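PDB 3IF2: aminotransferase from Psychrobacter arcticus 273-4, which probably transfers amino groups between amino acids and keto acids with pyridoxal 5'-phosphate as cofactor, perhaps as a valine-pyruvate transaminase. Local coordinates for residues 83-96 against 102-114. Numbering follows the deposited sequence.
Sequences QGDSAFIDALVGFF and WNLTSENIALTNG. With PLP (pyridoxal-5'-phosphate), chain C.
Q83 meets the edge of strand 109-112 through its backbone, L111 N donating to Q83 O at 2.8 Å, while helix 86-96 runs on past the strand at 130° between N-to-C directions, axes 8.9 Å apart at closest. The Q83 side chain doubles this grip: CG is anti to the backbone N (chi1 -177°) and the chain beyond is extended, which carries the amide along the strand to I109. There NE2 donates to I109 O at 2.7 Å, close to the plane of its own amide, with a weak, strongly bent bond to S106 O in the 3-10 turn. With an alanine in its place, I109 O is likely to lose its side-chain donor and the 3-10 turn a weak tie to the loop before the helix, although the backbone bond could remain.

L111 puts CD1 at the ring edge of F88, 3.7 Å from CD2, and its CG lies near G84 CA, where a side chain on G84 would collide with it. I89 lies alongside I109, its CG2 against I109 CB and its CG1 near I109 CG2, the two chains running opposite ways, and I109 CD1 reaches L92 CB at 3.8 Å. V93 sets its two methyls against the loop backbone, CG1 near L104 O and CG2 near T105 O. At the far end the rings of F96 and W102 lie at 20° to one another but are displaced so far that they hardly overlap; the touching atoms are F96 CD1 and W102 CZ3. D85 is the N-cap of the helix, its OD1 accepting from F88 N at 2.9 Å, while OD2 forms a salt bridge with R310.

Strand 109-112 also pairs antiparallel with strand 285-288. The contact thus packs a helix on the edge region of the large mixed sheet of a PLP-dependent aminotransferase, and the strand leads to G114, in the cofactor pocket.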
# COMPACT_ATOMS: atom_id res chain seq x y z
N GLN A 83 -5.35 11.10 2.88
CA GLN A 83 -6.58 10.54 3.45
C GLN A 83 -7.37 9.69 2.42
O GLN A 83 -8.07 8.77 2.82
CB GLN A 83 -7.45 11.67 4.00
CG GLN A 83 -8.74 11.22 4.70
CD GLN A 83 -9.50 12.36 5.34
OE1 GLN A 83 -8.92 13.38 5.70
NE2 GLN A 83 -10.80 12.18 5.50
N GLY A 84 -7.26 10.02 1.13
CA GLY A 84 -7.88 9.27 0.04
C GLY A 84 -8.67 10.13 -0.94
O GLY A 84 -9.04 11.24 -0.63
N ASP A 85 -8.95 9.57 -2.11
CA ASP A 85 -9.73 10.24 -3.18
C ASP A 85 -10.91 11.06 -2.61
O ASP A 85 -11.85 10.47 -2.09
CB ASP A 85 -10.23 9.17 -4.16
CG ASP A 85 -10.92 9.75 -5.38
OD1 ASP A 85 -12.11 10.14 -5.31
OD2 ASP A 85 -10.25 9.76 -6.43
N SER A 86 -10.81 12.39 -2.68
CA SER A 86 -11.85 13.31 -2.15
C SER A 86 -13.28 13.02 -2.63
O SER A 86 -14.19 12.92 -1.80
CB SER A 86 -11.56 14.76 -2.53
OG SER A 86 -10.26 15.13 -2.10
N ALA A 87 -13.46 12.86 -3.95
CA ALA A 87 -14.78 12.64 -4.56
C ALA A 87 -15.44 11.37 -4.03
O ALA A 87 -16.63 11.37 -3.69
CB ALA A 87 -14.69 12.63 -6.13
N PHE A 88 -14.65 10.30 -3.93
CA PHE A 88 -15.13 9.01 -3.38
C PHE A 88 -15.55 9.13 -1.89
O PHE A 88 -16.60 8.60 -1.51
CB PHE A 88 -14.08 7.90 -3.59
CG PHE A 88 -14.55 6.50 -3.25
CD1 PHE A 88 -15.77 6.00 -3.76
CD2 PHE A 88 -13.74 5.64 -2.53
CE1 PHE A 88 -16.18 4.70 -3.51
CE2 PHE A 88 -14.12 4.34 -2.27
CZ PHE A 88 -15.35 3.85 -2.75
N ILE A 89 -14.75 9.82 -1.08
CA ILE A 89 -15.10 10.06 0.32
C ILE A 89 -16.42 10.86 0.44
O ILE A 89 -17.26 10.48 1.24
CB ILE A 89 -13.92 10.77 1.14
CG1 ILE A 89 -12.77 9.77 1.39
CG2 ILE A 89 -14.43 11.39 2.47
CD1 ILE A 89 -11.50 10.44 1.87
N ASP A 90 -16.58 11.93 -0.35
CA ASP A 90 -17.83 12.73 -0.33
C ASP A 90 -19.04 11.89 -0.71
O ASP A 90 -20.08 11.99 -0.06
CB ASP A 90 -17.77 13.98 -1.24
CG ASP A 90 -16.77 15.02 -0.78
OD1 ASP A 90 -16.56 15.23 0.44
OD2 ASP A 90 -16.21 15.68 -1.68
N ALA A 91 -18.89 11.06 -1.75
CA ALA A 91 -19.95 10.12 -2.17
C ALA A 91 -20.33 9.16 -1.03
O ALA A 91 -21.52 8.98 -0.74
CB ALA A 91 -19.50 9.34 -3.39
N LEU A 92 -19.31 8.60 -0.39
CA LEU A 92 -19.47 7.70 0.77
C LEU A 92 -20.17 8.38 1.96
O LEU A 92 -21.06 7.79 2.57
CB LEU A 92 -18.12 7.07 1.19
CG LEU A 92 -17.51 6.01 0.26
CD1 LEU A 92 -16.05 5.72 0.63
CD2 LEU A 92 -18.36 4.72 0.23
N VAL A 93 -19.78 9.63 2.25
CA VAL A 93 -20.44 10.45 3.29
C VAL A 93 -21.94 10.53 3.01
O VAL A 93 -22.75 10.18 3.87
CB VAL A 93 -19.83 11.89 3.37
CG1 VAL A 93 -20.71 12.83 4.20
CG2 VAL A 93 -18.39 11.86 3.92
N GLY A 94 -22.29 11.00 1.81
CA GLY A 94 -23.69 11.10 1.39
C GLY A 94 -24.44 9.78 1.51
O GLY A 94 -25.52 9.71 2.10
N PHE A 95 -23.82 8.72 0.96
CA PHE A 95 -24.34 7.34 0.97
C PHE A 95 -24.65 6.78 2.38
O PHE A 95 -25.77 6.29 2.61
CB PHE A 95 -23.35 6.43 0.24
CG PHE A 95 -23.76 4.99 0.16
CD1 PHE A 95 -23.38 4.09 1.17
CD2 PHE A 95 -24.50 4.52 -0.92
CE1 PHE A 95 -23.77 2.76 1.11
CE2 PHE A 95 -24.88 3.19 -0.99
CZ PHE A 95 -24.53 2.31 0.03
N PHE A 96 -23.68 6.84 3.30
CA PHE A 96 -23.91 6.38 4.67
C PHE A 96 -24.95 7.23 5.41
O PHE A 96 -25.78 6.67 6.16
CB PHE A 96 -22.62 6.28 5.47
CG PHE A 96 -21.70 5.17 5.01
CD1 PHE A 96 -22.10 3.84 5.08
CD2 PHE A 96 -20.42 5.45 4.54
CE1 PHE A 96 -21.26 2.82 4.66
CE2 PHE A 96 -19.58 4.42 4.13
CZ PHE A 96 -20.00 3.11 4.19
N TRP A 102 -25.89 8.55 10.39
CA TRP A 102 -24.78 8.64 11.36
C TRP A 102 -24.19 10.06 11.50
O TRP A 102 -23.35 10.26 12.37
CB TRP A 102 -23.64 7.65 11.01
CG TRP A 102 -24.03 6.20 11.01
CD1 TRP A 102 -24.99 5.62 11.78
CD2 TRP A 102 -23.40 5.14 10.29
NE1 TRP A 102 -25.02 4.27 11.55
CE2 TRP A 102 -24.06 3.94 10.64
CE3 TRP A 102 -22.34 5.08 9.37
CZ2 TRP A 102 -23.71 2.69 10.10
CZ3 TRP A 102 -21.99 3.84 8.82
CH2 TRP A 102 -22.68 2.66 9.20
N ASN A 103 -24.65 11.00 10.67
CA ASN A 103 -24.20 12.40 10.65
C ASN A 103 -22.68 12.50 10.41
O ASN A 103 -21.98 13.32 11.02
CB ASN A 103 -24.66 13.14 11.92
CG ASN A 103 -24.72 14.64 11.73
OD1 ASN A 103 -24.77 15.13 10.60
ND2 ASN A 103 -24.72 15.38 12.83
N LEU A 104 -22.17 11.67 9.50
CA LEU A 104 -20.75 11.69 9.16
C LEU A 104 -20.41 12.93 8.33
O LEU A 104 -21.29 13.52 7.70
CB LEU A 104 -20.34 10.47 8.33
CG LEU A 104 -20.46 9.03 8.83
CD1 LEU A 104 -19.84 8.11 7.78
CD2 LEU A 104 -19.80 8.85 10.19
N THR A 105 -19.14 13.33 8.41
CA THR A 105 -18.56 14.36 7.54
C THR A 105 -17.35 13.68 6.89
O THR A 105 -17.09 12.49 7.14
CB THR A 105 -18.17 15.67 8.29
OG1 THR A 105 -16.99 15.47 9.08
CG2 THR A 105 -19.33 16.16 9.17
N SER A 106 -16.63 14.40 6.03
CA SER A 106 -15.45 13.82 5.37
C SER A 106 -14.34 13.47 6.38
O SER A 106 -13.53 12.59 6.10
CB SER A 106 -14.92 14.73 4.27
OG SER A 106 -14.47 15.95 4.80
N GLU A 107 -14.34 14.11 7.55
CA GLU A 107 -13.35 13.82 8.60
C GLU A 107 -13.39 12.38 9.15
O GLU A 107 -12.39 11.93 9.70
CB GLU A 107 -13.48 14.81 9.77
CG GLU A 107 -13.12 16.25 9.43
CD GLU A 107 -13.38 17.21 10.60
OE1 GLU A 107 -12.95 16.96 11.75
OE2 GLU A 107 -14.03 18.26 10.37
N ASN A 108 -14.53 11.69 8.97
CA ASN A 108 -14.78 10.32 9.43
C ASN A 108 -14.46 9.19 8.46
O ASN A 108 -14.70 8.05 8.78
CB ASN A 108 -16.26 10.18 9.82
CG ASN A 108 -16.67 11.10 10.94
OD1 ASN A 108 -17.50 12.00 10.76
ND2 ASN A 108 -16.09 10.87 12.12
N ILE A 109 -13.90 9.48 7.30
CA ILE A 109 -13.63 8.44 6.31
C ILE A 109 -12.26 8.63 5.69
O ILE A 109 -11.90 9.74 5.28
CB ILE A 109 -14.67 8.42 5.17
CG1 ILE A 109 -16.10 8.36 5.73
CG2 ILE A 109 -14.39 7.24 4.21
CD1 ILE A 109 -17.18 8.16 4.68
N ALA A 110 -11.51 7.53 5.65
CA ALA A 110 -10.20 7.45 5.01
C ALA A 110 -10.19 6.21 4.13
O ALA A 110 -10.98 5.29 4.34
CB ALA A 110 -9.10 7.38 6.04
N LEU A 111 -9.30 6.22 3.14
CA LEU A 111 -9.09 5.11 2.22
C LEU A 111 -7.69 4.53 2.48
O LEU A 111 -6.75 5.28 2.86
CB LEU A 111 -9.21 5.57 0.76
CG LEU A 111 -10.52 6.24 0.31
CD1 LEU A 111 -10.45 6.63 -1.18
CD2 LEU A 111 -11.66 5.33 0.55
N THR A 112 -7.56 3.21 2.28
CA THR A 112 -6.31 2.46 2.41
C THR A 112 -6.13 1.56 1.18
O THR A 112 -7.06 1.42 0.38
CB THR A 112 -6.31 1.61 3.73
OG1 THR A 112 -7.37 0.64 3.70
CG2 THR A 112 -6.49 2.50 4.95
N ASN A 113 -4.94 0.98 1.00
CA ASN A 113 -4.64 0.07 -0.12
C ASN A 113 -5.15 -1.35 0.19
O ASN A 113 -4.36 -2.28 0.33
CB ASN A 113 -3.14 0.08 -0.46
CG ASN A 113 -2.66 1.41 -1.06
OD1 ASN A 113 -3.43 2.15 -1.67
ND2 ASN A 113 -1.37 1.70 -0.89
N GLY A 114 -6.48 -1.50 0.21
CA GLY A 114 -7.19 -2.72 0.63
C GLY A 114 -7.41 -2.68 2.15
O GLY A 114 -6.73 -1.92 2.86
N1 PLP C . -11.42 -9.17 5.84
C2 PLP C . -11.76 -10.49 5.63
C2A PLP C . -12.71 -11.12 6.59
C3 PLP C . -11.23 -11.19 4.52
O3 PLP C . -11.54 -12.50 4.27
C4 PLP C . -10.32 -10.54 3.65
C4A PLP C . -9.57 -11.41 2.65
O4A PLP C . -9.48 -11.10 1.46
C5 PLP C . -9.98 -9.17 3.90
C6 PLP C . -10.55 -8.52 5.00
C5A PLP C . -8.97 -8.37 3.04
O4P PLP C . -9.55 -7.74 1.91
P PLP C . -8.75 -6.63 1.09
O1P PLP C . -7.36 -6.22 1.53
O2P PLP C . -9.66 -5.46 1.21
O3P PLP C . -8.66 -7.16 -0.29